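Local coordinates for Fe-regulated protein B (Neisseria meningitidis, PDB 4AIP) that carries iron across the meningococcal outer membrane as a TonB-dependent transporter, probably as part of siderophore uptake, at residues T171-D176 / L252-T257; H264-S269 / L313-K318. All coordinates share one frame; numbering follows the deposited sequence.

Interaction 1: residues T171-D176 / L252-T257; sequences TVDAQD and LAKIGT. With N8E (3,6,9,12,15-pentaoxatricosan-1-ol), chain F.
Here the plug of a TonB-dependent transporter meets the inner wall of its barrel. Lys254, on barrel strand 246-259, reaches into the turn that joins plug strand 165-171 to helix 174-178. Its chain is extended beyond CG, which carries the ammonium group to the plug. Lys254 NZ gives two hydrogen bonds, one to a side chain and one to the backbone. The first goes from Lys254 NZ to Thr171 OG1, and its modelled length of 2.5 Å is doubtfully short. The other goes from Lys254 NZ to Val172 O at 3.1 Å. In this second bond the donor stands above the carbonyl plane, 56° out of it, so it does not follow a lone pair. Thr171 turns its hydroxyl toward the lysine because OG1 sits between the backbone N and the carbonyl carbon (chi1 54°). The same OG1 also bonds to Asp122 of the plug. Asp173 OD2 lies 4.1 Å from Lys254 NZ, beyond salt-bridge range. Its charge may still favour the ammonium form of the buried lysine. Asp173 also precedes the helix at the N-cap position, but its side chain makes no capping bond. Asp173 N donates to Asp176 OD2 at 2.8 Å.

Beside the polar group, Leu252 adds an apolar contact. Leu252 CD2 meets Val172 CG1 at 3.6 Å. Ala253 and Ile255 belong to the N8E detergent pocket, and both side chains pack against the N8E chain. Strand 246-259 thus serves plug and detergent at once. A plug domain folded inside a beta-barrel is the hallmark of TonB-dependent receptors.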
ATOM      1  N   THR B 171      23.531   5.982   7.824  1.00 10.83           N
ATOM      2  CA  THR B 171      22.668   4.855   7.519  1.00 10.64           C
ATOM      3  C   THR B 171      23.469   3.537   7.556  1.00 10.53           C
ATOM      4  O   THR B 171      24.704   3.492   7.441  1.00 10.13           O
ATOM      5  CB  THR B 171      21.996   5.019   6.172  1.00 11.30           C
ATOM      6  OG1 THR B 171      23.034   5.255   5.201  1.00 11.68           O
ATOM      7  CG2 THR B 171      21.053   6.204   6.222  1.00 10.32           C
ATOM      8  N   VAL B 172      22.743   2.449   7.732  1.00 10.28           N
ATOM      9  CA  VAL B 172      23.346   1.165   7.868  1.00 12.41           C
ATOM     10  C   VAL B 172      23.878   0.623   6.536  1.00 14.18           C
ATOM     11  O   VAL B 172      23.377   0.972   5.444  1.00 12.76           O
ATOM     12  CB  VAL B 172      22.335   0.181   8.523  1.00 11.60           C
ATOM     13  CG1 VAL B 172      20.988   0.188   7.750  1.00  8.80           C
ATOM     14  CG2 VAL B 172      22.944  -1.221   8.542  1.00 20.88           C
ATOM     15  N   ASP B 173      24.904  -0.222   6.657  1.00 15.98           N
ATOM     16  CA  ASP B 173      25.557  -0.799   5.539  1.00 18.52           C
ATOM     17  C   ASP B 173      25.542  -2.321   5.579  1.00 17.06           C
ATOM     18  O   ASP B 173      25.396  -2.960   6.638  1.00 17.42           O
ATOM     19  CB  ASP B 173      27.013  -0.337   5.548  1.00 21.08           C
ATOM     20  CG  ASP B 173      27.365   0.477   4.369  1.00 38.89           C
ATOM     21  OD1 ASP B 173      27.142   0.001   3.211  1.00 54.27           O
ATOM     22  OD2 ASP B 173      27.882   1.600   4.628  1.00 46.47           O
ATOM     23  N   ALA B 174      25.779  -2.889   4.414  1.00 15.31           N
ATOM     24  CA  ALA B 174      26.011  -4.299   4.253  1.00 14.88           C
ATOM     25  C   ALA B 174      26.967  -4.920   5.281  1.00 15.12           C
ATOM     26  O   ALA B 174      26.580  -5.906   5.946  1.00 14.12           O
ATOM     27  CB  ALA B 174      26.490  -4.567   2.797  1.00 14.77           C
ATOM     28  N   GLN B 175      28.175  -4.361   5.444  1.00 15.70           N
ATOM     29  CA  GLN B 175      29.135  -4.942   6.392  1.00 20.29           C
ATOM     30  C   GLN B 175      28.683  -4.921   7.861  1.00 18.14           C
ATOM     31  O   GLN B 175      28.994  -5.863   8.632  1.00 16.87           O
ATOM     32  CB  GLN B 175      30.534  -4.360   6.244  1.00 20.31           C
ATOM     33  CG  GLN B 175      31.227  -4.770   4.939  1.00 46.78           C
ATOM     34  CD  GLN B 175      31.949  -6.132   4.977  1.00 69.51           C
ATOM     35  OE1 GLN B 175      31.347  -7.183   5.235  1.00 69.31           O
ATOM     36  NE2 GLN B 175      33.252  -6.109   4.675  1.00 69.67           N
ATOM     37  N   ASP B 176      27.942  -3.884   8.243  1.00 16.79           N
ATOM     38  CA  ASP B 176      27.299  -3.894   9.550  1.00 18.75           C
ATOM     39  C   ASP B 176      26.310  -5.043   9.726  1.00 18.32           C
ATOM     40  O   ASP B 176      26.236  -5.625  10.780  1.00 21.02           O
ATOM     41  CB  ASP B 176      26.622  -2.558   9.834  1.00 18.91           C
ATOM     42  CG  ASP B 176      27.437  -1.387   9.316  1.00 26.01           C
ATOM     43  OD1 ASP B 176      28.691  -1.442   9.466  1.00 38.15           O
ATOM     44  OD2 ASP B 176      26.810  -0.428   8.717  1.00 25.57           O
ATOM     45  N   LEU B 252      15.574   1.630   2.930  1.00  7.74           N
ATOM     46  CA  LEU B 252      16.887   1.965   2.515  1.00  6.94           C
ATOM     47  C   LEU B 252      17.281   1.016   1.402  1.00  8.55           C
ATOM     48  O   LEU B 252      17.083  -0.235   1.501  1.00  7.56           O
ATOM     49  CB  LEU B 252      17.819   1.829   3.707  1.00  7.65           C
ATOM     50  CG  LEU B 252      19.265   2.268   3.485  1.00 10.70           C
ATOM     51  CD1 LEU B 252      19.358   3.761   3.158  1.00 13.74           C
ATOM     52  CD2 LEU B 252      20.067   1.882   4.689  1.00  7.79           C
ATOM     53  N   ALA B 253      17.874   1.607   0.349  1.00  8.12           N
ATOM     54  CA  ALA B 253      18.442   0.800  -0.758  1.00  7.35           C
ATOM     55  C   ALA B 253      19.847   1.215  -0.975  1.00  7.69           C
ATOM     56  O   ALA B 253      20.129   2.359  -1.367  1.00  8.95           O
ATOM     57  CB  ALA B 253      17.637   0.969  -2.037  1.00  6.21           C
ATOM     58  N   LYS B 254      20.773   0.301  -0.777  1.00  8.17           N
ATOM     59  CA  LYS B 254      22.144   0.659  -1.039  1.00  8.75           C
ATOM     60  C   LYS B 254      22.895  -0.278  -1.921  1.00 10.82           C
ATOM     61  O   LYS B 254      22.844  -1.468  -1.744  1.00 10.84           O
ATOM     62  CB  LYS B 254      22.920   0.633   0.216  1.00  8.11           C
ATOM     63  CG  LYS B 254      22.708   1.771   1.070  1.00 10.29           C
ATOM     64  CD  LYS B 254      24.029   1.976   1.857  1.00 12.94           C
ATOM     65  CE  LYS B 254      23.588   2.918   2.865  1.00 19.01           C
ATOM     66  NZ  LYS B 254      24.283   3.514   3.871  1.00 13.43           N
ATOM     67  N   ILE B 255      23.736   0.265  -2.790  1.00 12.15           N
ATOM     68  CA  ILE B 255      24.668  -0.599  -3.487  1.00 13.11           C
ATOM     69  C   ILE B 255      26.012   0.066  -3.390  1.00 15.37           C
ATOM     70  O   ILE B 255      26.112   1.313  -3.365  1.00 13.83           O
ATOM     71  CB  ILE B 255      24.217  -0.870  -4.983  1.00 13.21           C
ATOM     72  CG1 ILE B 255      25.103  -1.926  -5.608  1.00 17.03           C
ATOM     73  CG2 ILE B 255      24.137   0.437  -5.810  1.00  8.36           C
ATOM     74  CD1 ILE B 255      25.083  -1.964  -7.111  1.00 10.33           C
ATOM     75  N   GLY B 256      27.054  -0.736  -3.296  1.00 20.37           N
ATOM     76  CA  GLY B 256      28.373  -0.210  -3.109  1.00 24.40           C
ATOM     77  C   GLY B 256      29.406  -1.088  -3.753  1.00 27.33           C
ATOM     78  O   GLY B 256      29.196  -2.296  -3.934  1.00 28.98           O
ATOM     79  N   THR B 257      30.524  -0.480  -4.112  1.00 28.10           N
ATOM     80  CA  THR B 257      31.683  -1.221  -4.550  1.00 29.15           C
ATOM     81  C   THR B 257      32.950  -0.746  -3.833  1.00 29.60           C
ATOM     82  O   THR B 257      33.182   0.444  -3.657  1.00 29.95           O
ATOM     83  CB  THR B 257      31.882  -1.262  -6.114  1.00 29.29           C
ATOM     84  OG1 THR B 257      33.104  -1.923  -6.392  1.00 28.86           O
ATOM     85  CG2 THR B 257      31.910   0.126  -6.775  1.00 27.87           C
TER
HETATM   86  C01 N8E F1743      10.323   4.212  -3.049  1.00 18.27           C
HETATM   87  C02 N8E F1743      11.646   4.665  -2.463  1.00 17.70           C
HETATM   88  C03 N8E F1743      12.188   3.637  -1.481  1.00 18.51           C
HETATM   89  C04 N8E F1743      12.967   2.504  -2.141  1.00 17.44           C
HETATM   90  C05 N8E F1743      14.458   2.761  -2.216  1.00 16.03           C
HETATM   91  C06 N8E F1743      15.072   2.112  -3.456  1.00 12.04           C
HETATM   92  C07 N8E F1743      15.011   2.981  -4.665  1.00 13.15           C
HETATM   93  C08 N8E F1743      16.119   2.719  -5.687  1.00 19.46           C
HETATM   94  O09 N8E F1743      17.382   3.136  -5.190  1.00 19.45           O
HETATM   95  C10 N8E F1743      18.503   2.909  -6.008  1.00 20.92           C
HETATM   96  C11 N8E F1743      19.784   2.861  -5.179  1.00 17.88           C
HETATM   97  O12 N8E F1743      20.446   1.641  -5.437  1.00 19.89           O
HETATM   98  C13 N8E F1743      20.333   0.547  -4.536  1.00 23.12           C
HETATM   99  C14 N8E F1743      20.933  -0.636  -5.286  1.00 26.05           C
HETATM  100  O15 N8E F1743      20.154  -1.818  -5.071  1.00 34.26           O
HETATM  101  C16 N8E F1743      19.927  -2.599  -6.245  1.00 28.91           C
HETATM  102  C17 N8E F1743      21.088  -3.548  -6.457  1.00 32.02           C
HETATM  103  O18 N8E F1743      20.825  -4.722  -5.682  1.00 32.80           O
HETATM  104  C19 N8E F1743      21.979  -5.231  -4.984  1.00 38.51           C
HETATM  105  C20 N8E F1743      22.970  -6.070  -5.809  1.00 37.81           C
HETATM  106  O21 N8E F1743      24.323  -5.762  -5.435  1.00 35.54           O
HETATM  107  C22 N8E F1743      24.897  -6.738  -4.576  1.00 31.44           C
HETATM  108  C23 N8E F1743      26.209  -7.109  -5.232  1.00 27.76           C
HETATM  109  O24 N8E F1743      26.789  -8.250  -4.571  1.00 29.98           O

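Interaction 2: residues H264-S269 / L313-K318; sequences HRIVLS and LAYTGK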
ATOM      1  N   HIS B 264      39.563   2.248  -2.021  1.00 35.25           N
ATOM      2  CA  HIS B 264      38.532   2.995  -2.718  1.00 32.70           C
ATOM      3  C   HIS B 264      37.119   2.423  -2.509  1.00 29.57           C
ATOM      4  O   HIS B 264      36.925   1.195  -2.514  1.00 30.17           O
ATOM      5  CB  HIS B 264      38.846   2.985  -4.210  1.00 34.18           C
ATOM      6  CG  HIS B 264      40.069   3.764  -4.566  1.00 37.85           C
ATOM      7  ND1 HIS B 264      41.355   3.303  -4.325  1.00 40.58           N
ATOM      8  CD2 HIS B 264      40.206   4.990  -5.140  1.00 39.23           C
ATOM      9  CE1 HIS B 264      42.225   4.213  -4.732  1.00 40.79           C
ATOM     10  NE2 HIS B 264      41.557   5.241  -5.236  1.00 41.17           N
ATOM     11  N   ARG B 265      36.132   3.306  -2.353  1.00 22.87           N
ATOM     12  CA  ARG B 265      34.751   2.876  -2.231  1.00 18.84           C
ATOM     13  C   ARG B 265      33.717   3.863  -2.803  1.00 18.01           C
ATOM     14  O   ARG B 265      33.761   5.055  -2.462  1.00 16.22           O
ATOM     15  CB  ARG B 265      34.431   2.585  -0.781  1.00 19.29           C
ATOM     16  CG  ARG B 265      32.969   2.024  -0.587  1.00 20.53           C
ATOM     17  CD  ARG B 265      32.691   1.623   0.854  1.00 19.75           C
ATOM     18  NE  ARG B 265      31.334   1.097   1.057  1.00 21.47           N
ATOM     19  CZ  ARG B 265      30.891  -0.114   0.678  1.00 21.43           C
ATOM     20  NH1 ARG B 265      31.642  -0.965  -0.029  1.00 20.10           N
ATOM     21  NH2 ARG B 265      29.642  -0.447   0.953  1.00 20.13           N
ATOM     22  N   ILE B 266      32.777   3.362  -3.631  1.00 14.84           N
ATOM     23  CA  ILE B 266      31.650   4.178  -4.101  1.00 14.17           C
ATOM     24  C   ILE B 266      30.403   3.514  -3.573  1.00 12.89           C
ATOM     25  O   ILE B 266      30.270   2.321  -3.688  1.00 11.55           O
ATOM     26  CB  ILE B 266      31.576   4.308  -5.626  1.00 14.92           C
ATOM     27  CG1 ILE B 266      32.719   5.157  -6.125  1.00 19.15           C
ATOM     28  CG2 ILE B 266      30.333   5.030  -6.067  1.00 18.24           C
ATOM     29  CD1 ILE B 266      33.530   4.520  -7.257  1.00 21.68           C
ATOM     30  N   VAL B 267      29.481   4.300  -3.026  1.00 12.52           N
ATOM     31  CA  VAL B 267      28.243   3.796  -2.511  1.00 13.86           C
ATOM     32  C   VAL B 267      27.077   4.592  -3.067  1.00 12.12           C
ATOM     33  O   VAL B 267      27.091   5.828  -3.076  1.00 12.06           O
ATOM     34  CB  VAL B 267      28.236   3.870  -0.965  1.00 15.61           C
ATOM     35  CG1 VAL B 267      26.925   3.349  -0.431  1.00 17.75           C
ATOM     36  CG2 VAL B 267      29.336   3.011  -0.425  1.00 18.42           C
ATOM     37  N   LEU B 268      26.064   3.907  -3.545  1.00 11.51           N
ATOM     38  CA  LEU B 268      24.879   4.629  -3.983  1.00 12.58           C
ATOM     39  C   LEU B 268      23.700   4.175  -3.138  1.00 11.21           C
ATOM     40  O   LEU B 268      23.474   2.930  -2.979  1.00  9.61           O
ATOM     41  CB  LEU B 268      24.600   4.304  -5.435  1.00 14.87           C
ATOM     42  CG  LEU B 268      24.380   5.427  -6.414  1.00 19.85           C
ATOM     43  CD1 LEU B 268      23.748   4.761  -7.638  1.00 22.14           C
ATOM     44  CD2 LEU B 268      23.488   6.543  -5.958  1.00 20.86           C
ATOM     45  N   SER B 269      22.910   5.163  -2.720  1.00  9.22           N
ATOM     46  CA  SER B 269      22.033   5.000  -1.602  1.00 10.83           C
ATOM     47  C   SER B 269      20.700   5.702  -1.887  1.00  9.95           C
ATOM     48  O   SER B 269      20.733   6.832  -2.401  1.00  8.47           O
ATOM     49  CB  SER B 269      22.769   5.657  -0.451  1.00 13.01           C
ATOM     50  OG  SER B 269      21.953   5.882   0.661  1.00 19.99           O
ATOM     51  N   LEU B 313      25.166   9.849  -3.440  1.00  9.76           N
ATOM     52  CA  LEU B 313      26.332   9.184  -3.992  1.00  8.20           C
ATOM     53  C   LEU B 313      27.526   9.553  -3.136  1.00  8.48           C
ATOM     54  O   LEU B 313      27.760  10.753  -2.883  1.00  9.82           O
ATOM     55  CB  LEU B 313      26.604   9.646  -5.396  1.00  7.74           C
ATOM     56  CG  LEU B 313      27.830   8.998  -6.087  1.00  6.74           C
ATOM     57  CD1 LEU B 313      27.683   7.500  -6.313  1.00  7.10           C
ATOM     58  CD2 LEU B 313      28.011   9.670  -7.471  1.00  7.49           C
ATOM     59  N   ALA B 314      28.302   8.566  -2.723  1.00  6.72           N
ATOM     60  CA  ALA B 314      29.362   8.819  -1.816  1.00  7.27           C
ATOM     61  C   ALA B 314      30.551   8.114  -2.269  1.00  9.16           C
ATOM     62  O   ALA B 314      30.479   6.922  -2.664  1.00  9.62           O
ATOM     63  CB  ALA B 314      29.004   8.269  -0.336  1.00  6.77           C
ATOM     64  N   TYR B 315      31.685   8.777  -2.118  1.00 10.50           N
ATOM     65  CA  TYR B 315      32.945   8.177  -2.482  1.00 13.74           C
ATOM     66  C   TYR B 315      33.937   8.377  -1.348  1.00 16.33           C
ATOM     67  O   TYR B 315      33.990   9.452  -0.764  1.00 14.34           O
ATOM     68  CB  TYR B 315      33.485   8.837  -3.747  1.00 12.48           C
ATOM     69  CG  TYR B 315      34.935   8.523  -4.001  1.00 15.81           C
ATOM     70  CD1 TYR B 315      35.324   7.245  -4.339  1.00 14.60           C
ATOM     71  CD2 TYR B 315      35.915   9.505  -3.895  1.00 16.50           C
ATOM     72  CE1 TYR B 315      36.642   6.933  -4.573  1.00 13.86           C
ATOM     73  CE2 TYR B 315      37.241   9.211  -4.170  1.00 17.39           C
ATOM     74  CZ  TYR B 315      37.591   7.925  -4.498  1.00 18.63           C
ATOM     75  OH  TYR B 315      38.915   7.620  -4.707  1.00 20.80           O
ATOM     76  N   THR B 316      34.722   7.354  -1.024  1.00 24.86           N
ATOM     77  CA  THR B 316      35.897   7.570  -0.206  1.00 31.54           C
ATOM     78  C   THR B 316      37.139   6.857  -0.777  1.00 33.24           C
ATOM     79  O   THR B 316      37.123   5.644  -1.034  1.00 33.16           O
ATOM     80  CB  THR B 316      35.695   7.222   1.291  1.00 33.40           C
ATOM     81  OG1 THR B 316      36.168   5.903   1.518  1.00 38.44           O
ATOM     82  CG2 THR B 316      34.221   7.310   1.755  1.00 35.95           C
ATOM     83  N   GLY B 317      38.205   7.631  -0.979  1.00 35.11           N
ATOM     84  CA  GLY B 317      39.508   7.085  -1.362  1.00 36.71           C
ATOM     85  C   GLY B 317      40.562   7.381  -0.308  1.00 37.17           C
ATOM     86  O   GLY B 317      40.541   8.413   0.330  1.00 36.26           O
ATOM     87  N   LYS B 318      41.482   6.450  -0.145  1.00 38.31           N
ATOM     88  CA  LYS B 318      42.546   6.518   0.841  1.00 39.50           C
ATOM     89  C   LYS B 318      43.864   6.233   0.140  1.00 39.27           C
ATOM     90  O   LYS B 318      43.878   5.378  -0.746  1.00 40.08           O
ATOM     91  CB  LYS B 318      42.344   5.387   1.839  1.00 39.87           C
ATOM     92  CG  LYS B 318      41.790   5.797   3.158  1.00 43.40           C
ATOM     93  CD  LYS B 318      41.561   4.597   4.003  1.00 46.93           C
ATOM     94  CE  LYS B 318      40.254   3.931   3.620  1.00 50.87           C
ATOM     95  NZ  LYS B 318      39.898   3.028   4.720  1.00 52.59           N
TER
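Arg265 pairs with Thr316, and Val267 with Ala314, each as a hydrogen-bonded pair on neighbouring antiparallel strands of the barrel wall. Arg265 N donates to Thr316 O at 2.9 Å, and Val267 N to Ala314 O at 2.8 Å. Each pair also has the return bond. CA-H...O contacts add to them, among them Tyr315 CA to Arg265 O at 3.2 Å.

The side-chain contacts lie on the face that bears His264, Ile266, Leu268, Leu313 and Tyr315. His264 and Tyr315 lie side by side and point the same way. His264 CD2 approaches the edge of the Tyr315 ring, 3.0 Å from Tyr315 OH. Ile266 CG1 packs on Tyr315 CD1 at 3.8 Å. The other branch, Ile266 CG2, is anti to the backbone N and touches Leu313 CD1 at 3.6 Å. Leu268 CG reaches the same methyl.

On the other face Arg265 extends away from strand 302-318. Its guanidinium bonds Thr258 and forms a salt bridge with Asp213. Strand 264-276 lies between strands 246-259 and 302-318, and strand 325-339 follows beyond the latter.

How the interactions relate
The two contacts share one patch of barrel wall. Interaction 1 is buried and joins the plug to strand 246-259. Interaction 2 is at the surface and joins two wall strands. Strands 246-259 and 264-276 are neighbours, so the contacts touch: Ile255 O lies 2.6 Å from Leu268 N, a probable hydrogen bond. Their chemistry differs. Interaction 1 is made by side chains, a lysine bonded to the plug beside a leucine packed on a valine, and has no strand pairing. Interaction 2 rests on paired backbones, with apolar and aromatic side chains on one face. Arg265 of interaction 2 also makes a long, weak ion pair with Asp173 of interaction 1.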